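Polysaccharide deacetylase (PDB 4HD5) probably acts as a zinc-dependent hydrolase that cleaves carbon-nitrogen bonds other than peptide bonds, as expected of a polysaccharide deacetylase. Local coordinates at residues 81-86 with 195-200; 116-121 with 133-138; 141-146 with 326-331; 163-168 with 344-349; 226-231 with 256-261. All coordinates share one frame; numbering follows the deposited sequence.

From the N terminus, contact 1 opens first, at 81-86, the turn after strand 72-81 of the N-terminal antiparallel sheet, and closes only at 195-200, where a barrel strand begins. Contact 2, a hairpin pairing of that sheet, is nested inside this loop. Contact 3 opens at 141-146 and contact 4 at 163-168; both cross contact 1, since their second segments come long after 195-200. They also cross each other. Contact 5 joins adjacent parallel strands and is nested within the loops of contacts 3 and 4. Contact 1 ties the N-terminal sheet to the barrel, contact 3 the entry to strand 146-149 to the loop after 320-326, and contact 4 strand 164-165 to the end of 341-345.

Contact 1: 81-86 with 195-200; sequences RTADGK and KVNKPI
Asn197 reaches across to the turn at 81-86 and presents its amide to the Arg81-Asp84 pair, one branch to each. From its CB, the side chain sets CG beside the backbone N (chi1 -76°), which carries the amide to the polar end of the turn. CG itself lies 3.7 Å from Arg81 NH1. Beyond it, OD1 accepts a hydrogen bond of 2.6 Å from Arg81 NH1 and a weak second one of 3.0 Å from Arg81 NH2. The guanidinium and amide planes are only 16° apart, and the stronger donor, NH1, lies in the carbonyl plane. On the other branch, ND2 gives a nearly straight bond of 3.1 Å to Asp84 OD1. This joins the 81-86 turn, which follows strand 72-81 of the N-terminal antiparallel sheet, to the loop leading into strand 199-206 of the TIM-like barrel. Asp84 is itself held within the turn, where its OD2 forms a salt bridge of 2.8 Å with Arg81 NH1 and is met from above the carboxylate plane. NH1 therefore serves both the amide and the carboxylate, and Arg81 NE is taken up by the carbonyl of Arg114. Beside the polar group, Ala83 packs against the loop backbone, its CB 3.6 Å from Val196 C. Ala83 CA also makes a CH...O contact of 3.2 Å with Lys195 O.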
# COMPACT_ATOMS: atom_id res chain seq x y z
N ARG A 81 -8.67 -13.71 7.78
CA ARG A 81 -7.75 -12.70 7.27
C ARG A 81 -7.03 -12.01 8.42
O ARG A 81 -7.65 -11.59 9.41
CB ARG A 81 -8.50 -11.68 6.43
CG ARG A 81 -9.08 -12.24 5.14
CD ARG A 81 -10.05 -11.27 4.49
NE ARG A 81 -9.36 -10.14 3.87
CZ ARG A 81 -9.38 -8.87 4.29
NH1 ARG A 81 -10.07 -8.51 5.37
NH2 ARG A 81 -8.71 -7.95 3.61
N THR A 82 -5.71 -11.89 8.29
CA THR A 82 -4.89 -11.23 9.30
C THR A 82 -5.43 -9.84 9.61
O THR A 82 -5.43 -9.41 10.77
CB THR A 82 -3.42 -11.14 8.84
OG1 THR A 82 -2.89 -12.46 8.66
CG2 THR A 82 -2.57 -10.39 9.86
N ALA A 83 -5.92 -9.15 8.57
CA ALA A 83 -6.48 -7.81 8.73
C ALA A 83 -7.71 -7.77 9.63
O ALA A 83 -7.92 -6.80 10.36
CB ALA A 83 -6.80 -7.22 7.38
N ASP A 84 -8.53 -8.82 9.60
CA ASP A 84 -9.76 -8.86 10.39
C ASP A 84 -9.55 -9.43 11.78
O ASP A 84 -10.24 -9.05 12.72
CB ASP A 84 -10.82 -9.69 9.66
CG ASP A 84 -11.23 -9.07 8.34
OD1 ASP A 84 -11.25 -7.83 8.22
OD2 ASP A 84 -11.53 -9.84 7.41
N GLY A 85 -8.61 -10.36 11.91
CA GLY A 85 -8.31 -10.97 13.20
C GLY A 85 -9.06 -12.26 13.43
O GLY A 85 -10.07 -12.53 12.78
N LYS A 86 -8.54 -13.06 14.36
CA LYS A 86 -9.05 -14.40 14.68
C LYS A 86 -10.54 -14.43 15.01
O LYS A 86 -11.22 -15.42 14.71
CB LYS A 86 -8.24 -14.97 15.85
CG LYS A 86 -8.59 -16.39 16.26
CD LYS A 86 -8.31 -17.37 15.14
CE LYS A 86 -8.38 -18.81 15.64
NZ LYS A 86 -7.21 -19.18 16.48
N LYS A 195 -1.77 -7.23 5.05
CA LYS A 195 -2.15 -7.45 6.44
C LYS A 195 -3.18 -6.42 6.93
O LYS A 195 -3.64 -6.53 8.05
CB LYS A 195 -0.90 -7.42 7.33
CG LYS A 195 0.11 -8.51 6.97
CD LYS A 195 1.35 -8.44 7.84
CE LYS A 195 2.40 -9.44 7.38
NZ LYS A 195 3.69 -9.19 8.07
N VAL A 196 -3.53 -5.45 6.10
CA VAL A 196 -4.54 -4.45 6.48
C VAL A 196 -5.69 -4.41 5.49
O VAL A 196 -5.56 -4.87 4.34
CB VAL A 196 -3.93 -3.03 6.59
CG1 VAL A 196 -2.73 -3.04 7.52
CG2 VAL A 196 -3.54 -2.48 5.21
N ASN A 197 -6.81 -3.86 5.94
CA ASN A 197 -7.96 -3.67 5.07
C ASN A 197 -7.81 -2.43 4.20
O ASN A 197 -7.41 -1.38 4.69
CB ASN A 197 -9.25 -3.59 5.89
CG ASN A 197 -9.70 -4.96 6.37
OD1 ASN A 197 -9.65 -5.95 5.63
ND2 ASN A 197 -10.13 -5.02 7.62
N LYS A 198 -8.13 -2.58 2.92
CA LYS A 198 -8.19 -1.48 1.97
C LYS A 198 -7.00 -0.55 2.06
O LYS A 198 -7.14 0.63 2.38
CB LYS A 198 -9.49 -0.71 2.15
CG LYS A 198 -10.74 -1.49 1.81
CD LYS A 198 -11.97 -0.71 2.26
CE LYS A 198 -13.22 -1.55 2.20
NZ LYS A 198 -14.41 -0.73 2.51
N PRO A 199 -5.81 -1.09 1.78
CA PRO A 199 -4.60 -0.27 1.83
C PRO A 199 -4.62 0.77 0.73
O PRO A 199 -5.13 0.52 -0.36
CB PRO A 199 -3.49 -1.30 1.61
CG PRO A 199 -4.13 -2.42 0.87
CD PRO A 199 -5.53 -2.48 1.38
N ILE A 200 -4.12 1.96 1.03
CA ILE A 200 -4.05 3.03 0.05
C ILE A 200 -2.90 3.97 0.41
O ILE A 200 -2.59 4.14 1.59
CB ILE A 200 -5.40 3.79 -0.06
CG1 ILE A 200 -5.39 4.79 -1.22
CG2 ILE A 200 -5.75 4.50 1.25
CD1 ILE A 200 -6.79 5.10 -1.71

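Contact 2: 116-121 with 133-138; sequences EFQIEA and LTKSII
Ile119 N donates to Ser136 O at 2.7 Å, and Ser136 N returns a bond to Ile119 O, making a hydrogen-bonded antiparallel pair. Phe117 and Ile138 form the next such pair. Toward the other end of the ladder Leu133 and Thr134 both face Ala121, a classic beta bulge: Leu133 N reaches Ala121 O at 3.1 Å, while Ala121 N bonds to Thr134 O. On one face Gln118 lies alongside Ile137, pointing the same way, with Gln118 CG 3.6 Å from Ile137 CD1. With CG1 anti to the carbonyl carbon (chi1 -53°), Ile137 sends CD1 along Gln118 and leaves CG2 3.8 Å from Glu116 CG. Glu120 and Lys135 run side by side, touching through their CG atoms; the Glu120 carboxylate makes its salt bridge with Lys86. The other face, shared by Ser136 and Thr134, is mostly apolar. There Ile138 CG2 touches both Phe117 CB, at 3.7 Å, and Ile119 CD1, at 3.9 Å. The Phe117 ring makes T-shaped contacts with Phe105 and Phe110. Strand 130-140 forms one margin of the four-stranded sheet, strand 72-81 flanks 115-125 on its other side, and strands 49-51 and 60-65 pack over the Ile119 and Ile138 face.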
# COMPACT_ATOMS: atom_id res chain seq x y z
N GLU A 116 -3.65 -11.51 3.17
CA GLU A 116 -3.11 -12.64 3.88
C GLU A 116 -4.20 -13.38 4.66
O GLU A 116 -4.92 -12.79 5.47
CB GLU A 116 -1.98 -12.16 4.81
CG GLU A 116 -1.40 -13.20 5.75
CD GLU A 116 -0.30 -12.62 6.62
OE1 GLU A 116 0.80 -12.34 6.09
OE2 GLU A 116 -0.54 -12.42 7.83
N PHE A 117 -4.30 -14.69 4.41
CA PHE A 117 -5.21 -15.57 5.14
C PHE A 117 -4.39 -16.55 5.96
O PHE A 117 -3.43 -17.15 5.45
CB PHE A 117 -6.08 -16.38 4.17
CG PHE A 117 -7.10 -15.56 3.44
CD1 PHE A 117 -6.73 -14.79 2.35
CD2 PHE A 117 -8.43 -15.59 3.81
CE1 PHE A 117 -7.67 -14.04 1.66
CE2 PHE A 117 -9.38 -14.85 3.13
CZ PHE A 117 -8.99 -14.07 2.05
N GLN A 118 -4.77 -16.73 7.22
CA GLN A 118 -4.15 -17.73 8.08
C GLN A 118 -5.07 -18.93 8.17
O GLN A 118 -6.28 -18.78 8.29
CB GLN A 118 -3.90 -17.16 9.47
CG GLN A 118 -3.02 -15.92 9.44
CD GLN A 118 -2.47 -15.56 10.80
OE1 GLN A 118 -2.43 -14.38 11.17
NE2 GLN A 118 -2.06 -16.56 11.57
N ILE A 119 -4.47 -20.12 8.11
CA ILE A 119 -5.23 -21.37 8.11
C ILE A 119 -4.81 -22.20 9.31
O ILE A 119 -3.62 -22.49 9.49
CB ILE A 119 -5.01 -22.18 6.82
CG1 ILE A 119 -5.18 -21.29 5.58
CG2 ILE A 119 -5.95 -23.37 6.77
CD1 ILE A 119 -4.44 -21.81 4.37
N GLU A 120 -5.79 -22.59 10.12
CA GLU A 120 -5.57 -23.36 11.33
C GLU A 120 -6.40 -24.64 11.24
O GLU A 120 -7.63 -24.57 11.16
CB GLU A 120 -5.98 -22.53 12.54
CG GLU A 120 -5.62 -23.15 13.88
CD GLU A 120 -5.73 -22.15 15.02
OE1 GLU A 120 -6.71 -21.38 15.05
OE2 GLU A 120 -4.85 -22.14 15.90
N ALA A 121 -5.73 -25.78 11.21
CA ALA A 121 -6.39 -27.08 11.08
C ALA A 121 -6.43 -27.80 12.42
O ALA A 121 -5.41 -27.88 13.11
CB ALA A 121 -5.68 -27.94 10.05
N LEU A 133 -3.61 -29.84 14.68
CA LEU A 133 -2.82 -30.42 13.60
C LEU A 133 -1.70 -29.47 13.26
O LEU A 133 -0.59 -29.62 13.75
CB LEU A 133 -3.69 -30.73 12.38
CG LEU A 133 -4.45 -32.07 12.38
CD1 LEU A 133 -5.15 -32.32 13.71
CD2 LEU A 133 -5.44 -32.11 11.23
N THR A 134 -1.99 -28.46 12.44
CA THR A 134 -0.95 -27.55 11.96
C THR A 134 -1.54 -26.24 11.46
O THR A 134 -2.77 -26.07 11.42
CB THR A 134 -0.11 -28.23 10.86
OG1 THR A 134 1.09 -27.47 10.61
CG2 THR A 134 -0.91 -28.37 9.56
N LYS A 135 -0.66 -25.32 11.08
CA LYS A 135 -1.06 -24.00 10.62
C LYS A 135 -0.36 -23.66 9.30
O LYS A 135 0.68 -24.22 8.98
CB LYS A 135 -0.72 -22.95 11.67
CG LYS A 135 -1.72 -22.88 12.81
CD LYS A 135 -1.21 -22.06 13.99
CE LYS A 135 -0.84 -20.63 13.62
NZ LYS A 135 -1.93 -19.88 12.93
N SER A 136 -0.95 -22.73 8.55
CA SER A 136 -0.37 -22.31 7.29
C SER A 136 -0.86 -20.92 6.88
O SER A 136 -1.82 -20.41 7.44
CB SER A 136 -0.69 -23.30 6.17
OG SER A 136 -0.03 -22.96 4.97
N ILE A 137 -0.17 -20.35 5.89
CA ILE A 137 -0.49 -19.03 5.36
C ILE A 137 -0.64 -19.10 3.85
O ILE A 137 0.15 -19.75 3.17
CB ILE A 137 0.63 -18.02 5.66
CG1 ILE A 137 0.98 -18.01 7.16
CG2 ILE A 137 0.24 -16.63 5.18
CD1 ILE A 137 -0.11 -17.46 8.04
N ILE A 138 -1.68 -18.44 3.35
CA ILE A 138 -1.87 -18.23 1.93
C ILE A 138 -2.20 -16.75 1.73
O ILE A 138 -2.99 -16.18 2.50
CB ILE A 138 -2.98 -19.13 1.35
CG1 ILE A 138 -3.02 -19.02 -0.18
CG2 ILE A 138 -4.34 -18.81 1.94
CD1 ILE A 138 -3.91 -20.03 -0.85

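Contact 3: 141-146 with 326-331; sequences EQKVPV and PGQFIT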
# COMPACT_ATOMS: atom_id res chain seq x y z
N GLU A 141 -2.74 -11.58 -3.25
CA GLU A 141 -2.24 -10.21 -3.36
C GLU A 141 -3.40 -9.25 -3.49
O GLU A 141 -4.31 -9.49 -4.28
CB GLU A 141 -1.34 -10.07 -4.58
CG GLU A 141 -0.04 -10.86 -4.50
CD GLU A 141 0.86 -10.37 -3.39
OE1 GLU A 141 0.76 -9.19 -2.98
OE2 GLU A 141 1.69 -11.18 -2.93
N GLN A 142 -3.38 -8.17 -2.73
CA GLN A 142 -4.41 -7.15 -2.96
C GLN A 142 -3.88 -5.95 -3.72
O GLN A 142 -2.69 -5.64 -3.70
CB GLN A 142 -5.20 -6.76 -1.71
CG GLN A 142 -4.52 -6.74 -0.36
CD GLN A 142 -5.50 -6.37 0.75
OE1 GLN A 142 -6.72 -6.44 0.58
NE2 GLN A 142 -4.97 -5.99 1.90
N LYS A 143 -4.80 -5.32 -4.43
CA LYS A 143 -4.50 -4.16 -5.23
C LYS A 143 -4.27 -2.97 -4.33
O LYS A 143 -4.86 -2.88 -3.26
CB LYS A 143 -5.62 -3.89 -6.22
CG LYS A 143 -5.55 -4.83 -7.41
CD LYS A 143 -6.85 -4.94 -8.20
CE LYS A 143 -7.46 -3.58 -8.52
NZ LYS A 143 -8.59 -3.25 -7.60
N VAL A 144 -3.39 -2.07 -4.75
CA VAL A 144 -2.99 -0.93 -3.95
C VAL A 144 -3.07 0.32 -4.81
O VAL A 144 -2.24 0.50 -5.70
CB VAL A 144 -1.56 -1.06 -3.39
CG1 VAL A 144 -1.27 0.08 -2.44
CG2 VAL A 144 -1.38 -2.41 -2.69
N PRO A 145 -4.08 1.15 -4.58
CA PRO A 145 -4.08 2.43 -5.25
C PRO A 145 -3.04 3.37 -4.64
O PRO A 145 -2.93 3.46 -3.42
CB PRO A 145 -5.49 2.97 -5.03
CG PRO A 145 -6.22 1.97 -4.19
CD PRO A 145 -5.22 1.00 -3.66
N VAL A 146 -2.29 4.04 -5.50
CA VAL A 146 -1.35 5.05 -5.09
C VAL A 146 -1.83 6.36 -5.70
O VAL A 146 -1.70 6.60 -6.92
CB VAL A 146 0.09 4.69 -5.53
CG1 VAL A 146 1.08 5.72 -4.98
CG2 VAL A 146 0.44 3.29 -5.06
N PRO A 326 -1.20 5.88 -15.41
CA PRO A 326 -2.45 5.64 -14.68
C PRO A 326 -2.69 4.17 -14.40
O PRO A 326 -2.48 3.34 -15.28
CB PRO A 326 -3.54 6.16 -15.63
CG PRO A 326 -2.91 6.11 -16.98
CD PRO A 326 -1.44 6.37 -16.77
N GLY A 327 -3.12 3.87 -13.18
CA GLY A 327 -3.50 2.52 -12.82
C GLY A 327 -3.31 2.27 -11.34
O GLY A 327 -2.81 3.13 -10.62
N GLN A 328 -3.69 1.07 -10.91
CA GLN A 328 -3.50 0.64 -9.53
C GLN A 328 -2.40 -0.40 -9.49
O GLN A 328 -2.26 -1.20 -10.42
CB GLN A 328 -4.79 0.04 -9.00
CG GLN A 328 -5.96 1.01 -9.03
CD GLN A 328 -7.17 0.49 -8.29
OE1 GLN A 328 -8.31 0.81 -8.65
NE2 GLN A 328 -6.94 -0.30 -7.25
N PHE A 329 -1.63 -0.42 -8.41
CA PHE A 329 -0.56 -1.39 -8.27
C PHE A 329 -1.07 -2.74 -7.77
O PHE A 329 -1.96 -2.81 -6.94
CB PHE A 329 0.53 -0.89 -7.32
CG PHE A 329 1.65 -1.86 -7.13
CD1 PHE A 329 2.72 -1.89 -8.01
CD2 PHE A 329 1.61 -2.80 -6.10
CE1 PHE A 329 3.74 -2.80 -7.86
CE2 PHE A 329 2.63 -3.72 -5.95
CZ PHE A 329 3.70 -3.71 -6.83
N ILE A 330 -0.47 -3.80 -8.28
CA ILE A 330 -0.61 -5.12 -7.68
C ILE A 330 0.70 -5.86 -7.86
O ILE A 330 1.40 -5.67 -8.85
CB ILE A 330 -1.82 -5.90 -8.25
CG1 ILE A 330 -2.05 -7.19 -7.45
CG2 ILE A 330 -1.64 -6.21 -9.73
CD1 ILE A 330 -3.38 -7.86 -7.73
N THR A 331 1.07 -6.67 -6.87
CA THR A 331 2.34 -7.38 -6.89
C THR A 331 2.21 -8.57 -7.83
O THR A 331 1.41 -9.48 -7.58
CB THR A 331 2.75 -7.85 -5.48
OG1 THR A 331 2.87 -6.72 -4.59
CG2 THR A 331 4.07 -8.62 -5.51
O HOH W 1 -0.01 -6.72 -4.03
O HOH W 2 -1.69 3.04 -8.16
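Val144 and Phe329 form a single antiparallel bridge where the two segments run 152° apart, Val144 N bonding to Phe329 O at 2.7 Å and Phe329 N to Val144 O at 2.9 Å. The second bond is the more bent, its donor standing 39° above the carbonyl plane. This isolated bridge pairs the connection from the N-terminal sheet into strand 146-149 of the TIM-like barrel with the loop that follows strand 320-326. On one side Lys143 and Ile330 meet through aliphatic carbons, Lys143 CG resting 3.7 Å from Ile330 CD1, and the Gln328 chain lies next to the Pro145 ring, pointing the same way. Phe329 extends its CG away from its own backbone N (chi1 179°), and its ring forms a T-shaped stack with Trp190 outside the pair. Gln142 turns from the bridge and gives its NE2 to the carbonyls of Ile193 and Val196. A water links Gly327 O with Val146 N past one end of the bridge. At the other end Glu141 crosses Thr331, OE1 coming 3.5 Å from Thr331 CB, and that oxygen is also bonded by Asn194. A second water is gripped three times here: it donates to Glu141 OE1 at 2.8 Å and to Gln142 O at 2.9 Å, and accepts from Thr331 N at 3.0 Å.

Contact 4: 163-168 with 344-349; sequences LFVSPA and VRIHHT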
# COMPACT_ATOMS: atom_id res chain seq x y z
N LEU A 163 -3.91 20.42 -11.81
CA LEU A 163 -3.10 19.97 -10.67
C LEU A 163 -3.58 20.51 -9.31
O LEU A 163 -2.97 20.22 -8.29
CB LEU A 163 -1.62 20.35 -10.88
CG LEU A 163 -0.67 19.35 -11.56
CD1 LEU A 163 -1.35 18.50 -12.62
CD2 LEU A 163 0.55 20.06 -12.14
N PHE A 164 -4.65 21.29 -9.31
CA PHE A 164 -5.18 21.88 -8.09
C PHE A 164 -6.45 21.21 -7.66
O PHE A 164 -7.41 21.15 -8.42
CB PHE A 164 -5.43 23.37 -8.29
CG PHE A 164 -4.20 24.19 -8.13
CD1 PHE A 164 -3.26 24.22 -9.15
CD2 PHE A 164 -3.93 24.85 -6.94
CE1 PHE A 164 -2.09 24.95 -9.01
CE2 PHE A 164 -2.75 25.57 -6.79
CZ PHE A 164 -1.84 25.63 -7.84
N VAL A 165 -6.44 20.67 -6.44
CA VAL A 165 -7.64 20.11 -5.84
C VAL A 165 -8.00 20.98 -4.64
O VAL A 165 -7.15 21.23 -3.77
CB VAL A 165 -7.40 18.64 -5.40
CG1 VAL A 165 -8.56 18.13 -4.55
CG2 VAL A 165 -7.18 17.75 -6.62
N SER A 166 -9.24 21.47 -4.60
CA SER A 166 -9.65 22.40 -3.56
C SER A 166 -9.61 21.73 -2.20
O SER A 166 -9.77 20.53 -2.10
CB SER A 166 -11.05 22.95 -3.83
OG SER A 166 -12.03 21.92 -3.76
N PRO A 167 -9.35 22.52 -1.15
CA PRO A 167 -9.47 22.02 0.22
C PRO A 167 -10.81 21.33 0.49
O PRO A 167 -10.82 20.30 1.15
CB PRO A 167 -9.33 23.28 1.07
CG PRO A 167 -8.41 24.14 0.27
CD PRO A 167 -8.74 23.86 -1.18
N ALA A 168 -11.91 21.88 -0.01
CA ALA A 168 -13.22 21.24 0.21
C ALA A 168 -13.27 19.86 -0.43
O ALA A 168 -13.73 18.92 0.20
CB ALA A 168 -14.36 22.11 -0.31
N VAL A 344 -2.81 6.68 -9.41
CA VAL A 344 -4.15 7.15 -9.73
C VAL A 344 -4.13 8.68 -9.63
O VAL A 344 -3.88 9.24 -8.56
CB VAL A 344 -5.21 6.58 -8.74
CG1 VAL A 344 -6.61 7.08 -9.07
CG2 VAL A 344 -5.20 5.07 -8.75
N ARG A 345 -4.40 9.34 -10.75
CA ARG A 345 -4.40 10.79 -10.82
C ARG A 345 -5.73 11.34 -10.32
O ARG A 345 -6.80 10.84 -10.72
CB ARG A 345 -4.18 11.24 -12.26
CG ARG A 345 -4.08 12.74 -12.45
CD ARG A 345 -3.81 13.09 -13.91
NE ARG A 345 -2.40 12.94 -14.31
CZ ARG A 345 -1.42 13.79 -14.00
NH1 ARG A 345 -1.64 14.86 -13.24
NH2 ARG A 345 -0.18 13.55 -14.43
N ILE A 346 -5.68 12.33 -9.43
CA ILE A 346 -6.87 13.07 -8.99
C ILE A 346 -6.86 14.40 -9.73
O ILE A 346 -5.84 15.07 -9.74
CB ILE A 346 -6.92 13.29 -7.46
CG1 ILE A 346 -6.81 11.95 -6.69
CG2 ILE A 346 -8.19 14.04 -7.06
CD1 ILE A 346 -7.65 10.83 -7.26
N HIS A 347 -7.97 14.76 -10.36
CA HIS A 347 -8.05 15.95 -11.21
C HIS A 347 -8.77 17.09 -10.49
O HIS A 347 -9.45 16.88 -9.50
CB HIS A 347 -8.82 15.64 -12.50
CG HIS A 347 -8.27 14.51 -13.29
ND1 HIS A 347 -7.26 14.67 -14.22
CD2 HIS A 347 -8.61 13.20 -13.34
CE1 HIS A 347 -7.00 13.51 -14.79
NE2 HIS A 347 -7.79 12.60 -14.27
N HIS A 348 -8.63 18.28 -11.03
CA HIS A 348 -9.29 19.48 -10.50
C HIS A 348 -10.81 19.29 -10.33
O HIS A 348 -11.39 19.77 -9.34
CB HIS A 348 -8.97 20.64 -11.44
CG HIS A 348 -9.49 21.97 -11.00
ND1 HIS A 348 -10.29 22.74 -11.81
CD2 HIS A 348 -9.29 22.69 -9.87
CE1 HIS A 348 -10.59 23.87 -11.18
NE2 HIS A 348 -9.99 23.87 -10.01
N THR A 349 -11.44 18.61 -11.29
CA THR A 349 -12.89 18.45 -11.33
C THR A 349 -13.37 17.09 -10.85
O THR A 349 -14.56 16.80 -10.94
CB THR A 349 -13.41 18.65 -12.77
OG1 THR A 349 -12.70 17.78 -13.64
CG2 THR A 349 -13.21 20.09 -13.22
O HOH W 3 -10.81 21.45 -7.08
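Leu163, Phe164 and Val165 meet the end of barrel strand 341-345 and the residues after it in a partly buried packing contact with no direct hydrogen bond between the segments. It sets the short strand 164-165 against the chain leaving the barrel. Val165 makes the apolar contact through CG2, which lies 3.9 Å from Ile346 CG2 and 3.8 Å from His347 O. His348 CA makes a CH...O contact of 3.3 Å with Phe164 O. Leu163 approaches Arg345 at the edge of the guanidinium, CD1 being 3.7 Å from NH1. The arginine runs out extended, CG opposite the backbone N (chi1 -176°), then bends at chi3 to bring its head to the leucine. Its CG passes over one face of the His347 ring, offset toward the rim; that imidazole is bonded through ND1 to Asp162. A water joins the segments, accepting from Ser166 N and donating to His348 O, both at 2.9 Å. Ser166 N-caps helix 167-179 through OG and Asn169 N. The Leu163 side chain is about 6 Å from that of Asp206 and about 8 Å from the zinc ion, placing this packing beside the Asp-His-His metal site characteristic of the NodB-type polysaccharide deacetylases.

Contact 5: 226-231 with 256-261; sequences FKPAAT and SGIFSV
Ala230 and Phe259 share one face of two parallel strands, where the methyl group lies above the plane of the phenyl ring but out beyond CE1 rather than over its centre: Ala230 CB is 3.8 Å from Phe259 CE1. The ring leaves its strand at chi1 -86°, which swings CD1 and CE1 over toward the neighbouring alanine. On the reverse face, Thr231 and Ser260 stand next to each other with their hydroxyls joined through a water, 2.8 Å from Thr231 OG1 and 3.0 Å from Ser260 OG. The serine hydroxyl lies opposite its backbone N, and is also engaged by Glu188 and Gln262. Before the strands begin, Ile258 lies against Pro228, CG2 touching Pro228 O at 3.7 Å while CD1 faces the proline ring. Backbone bonds join the two strands: Ala230 N bonds to Ile258 O and Ser260 N to Ala230 O, both at 2.8 Å. Just upstream, Ser256 OG accepts from Ile258 N in an ST turn as the chain leaves helix 247-255. The two strands and that helix make one beta-alpha-beta unit of the barrel; strand 199-206 flanks 230-234 on its other side, Phe259 packs on Met253 of helix 247-255, and Ile258 rests against helix 211-221.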
# COMPACT_ATOMS: atom_id res chain seq x y z
N PHE A 226 -9.21 6.72 13.15
CA PHE A 226 -8.55 7.10 11.90
C PHE A 226 -7.17 7.71 12.13
O PHE A 226 -7.03 8.75 12.75
CB PHE A 226 -9.43 8.09 11.14
CG PHE A 226 -8.97 8.37 9.74
CD1 PHE A 226 -8.93 7.35 8.79
CD2 PHE A 226 -8.62 9.65 9.35
CE1 PHE A 226 -8.53 7.61 7.49
CE2 PHE A 226 -8.21 9.91 8.06
CZ PHE A 226 -8.16 8.89 7.13
N LYS A 227 -6.15 7.04 11.59
CA LYS A 227 -4.76 7.47 11.73
C LYS A 227 -4.21 7.77 10.35
O LYS A 227 -3.67 6.88 9.71
CB LYS A 227 -3.93 6.36 12.35
CG LYS A 227 -4.37 5.95 13.75
CD LYS A 227 -3.59 4.73 14.21
CE LYS A 227 -4.08 4.23 15.56
NZ LYS A 227 -4.03 5.31 16.58
N PRO A 228 -4.33 9.02 9.88
CA PRO A 228 -3.92 9.30 8.51
C PRO A 228 -2.41 9.31 8.34
O PRO A 228 -1.66 9.58 9.29
CB PRO A 228 -4.49 10.69 8.26
CG PRO A 228 -4.48 11.33 9.60
CD PRO A 228 -4.77 10.24 10.59
N ALA A 229 -1.98 9.05 7.12
CA ALA A 229 -0.58 9.08 6.77
C ALA A 229 -0.52 9.45 5.31
O ALA A 229 -1.44 9.15 4.56
CB ALA A 229 0.04 7.73 7.00
N ALA A 230 0.54 10.12 4.91
CA ALA A 230 0.74 10.45 3.51
C ALA A 230 2.22 10.63 3.20
O ALA A 230 3.04 10.80 4.11
CB ALA A 230 -0.02 11.72 3.15
N THR A 231 2.52 10.60 1.92
CA THR A 231 3.87 10.72 1.42
C THR A 231 3.99 12.04 0.64
O THR A 231 3.18 12.35 -0.21
CB THR A 231 4.22 9.53 0.51
OG1 THR A 231 4.25 8.33 1.29
CG2 THR A 231 5.59 9.71 -0.16
N SER A 256 4.90 14.91 13.43
CA SER A 256 3.49 14.61 13.70
C SER A 256 3.14 13.14 13.52
O SER A 256 2.16 12.66 14.06
CB SER A 256 2.60 15.44 12.78
OG SER A 256 2.68 14.94 11.45
N GLY A 257 3.95 12.42 12.74
CA GLY A 257 3.68 11.03 12.45
C GLY A 257 2.81 10.83 11.21
O GLY A 257 2.65 9.71 10.77
N ILE A 258 2.28 11.91 10.65
CA ILE A 258 1.37 11.82 9.51
C ILE A 258 2.14 11.71 8.19
O ILE A 258 1.75 10.94 7.32
CB ILE A 258 0.40 13.02 9.44
CG1 ILE A 258 -0.47 13.06 10.70
CG2 ILE A 258 -0.49 12.94 8.20
CD1 ILE A 258 -1.45 14.22 10.76
N PHE A 259 3.21 12.47 8.04
CA PHE A 259 3.90 12.52 6.75
C PHE A 259 5.20 11.75 6.71
O PHE A 259 5.99 11.80 7.65
CB PHE A 259 4.17 13.95 6.33
CG PHE A 259 3.04 14.58 5.60
CD1 PHE A 259 2.89 14.39 4.24
CD2 PHE A 259 2.11 15.36 6.28
CE1 PHE A 259 1.83 14.97 3.55
CE2 PHE A 259 1.05 15.94 5.60
CZ PHE A 259 0.92 15.75 4.24
N SER A 260 5.41 11.06 5.60
CA SER A 260 6.69 10.50 5.24
C SER A 260 7.20 11.37 4.09
O SER A 260 6.53 11.51 3.06
CB SER A 260 6.54 9.04 4.80
OG SER A 260 7.77 8.51 4.31
N VAL A 261 8.37 11.96 4.27
CA VAL A 261 8.88 12.90 3.28
C VAL A 261 10.00 12.23 2.48
O VAL A 261 11.00 11.77 3.02
CB VAL A 261 9.31 14.24 3.91
CG1 VAL A 261 9.76 15.22 2.84
CG2 VAL A 261 8.15 14.83 4.71
O HOH W 4 6.54 6.88 2.05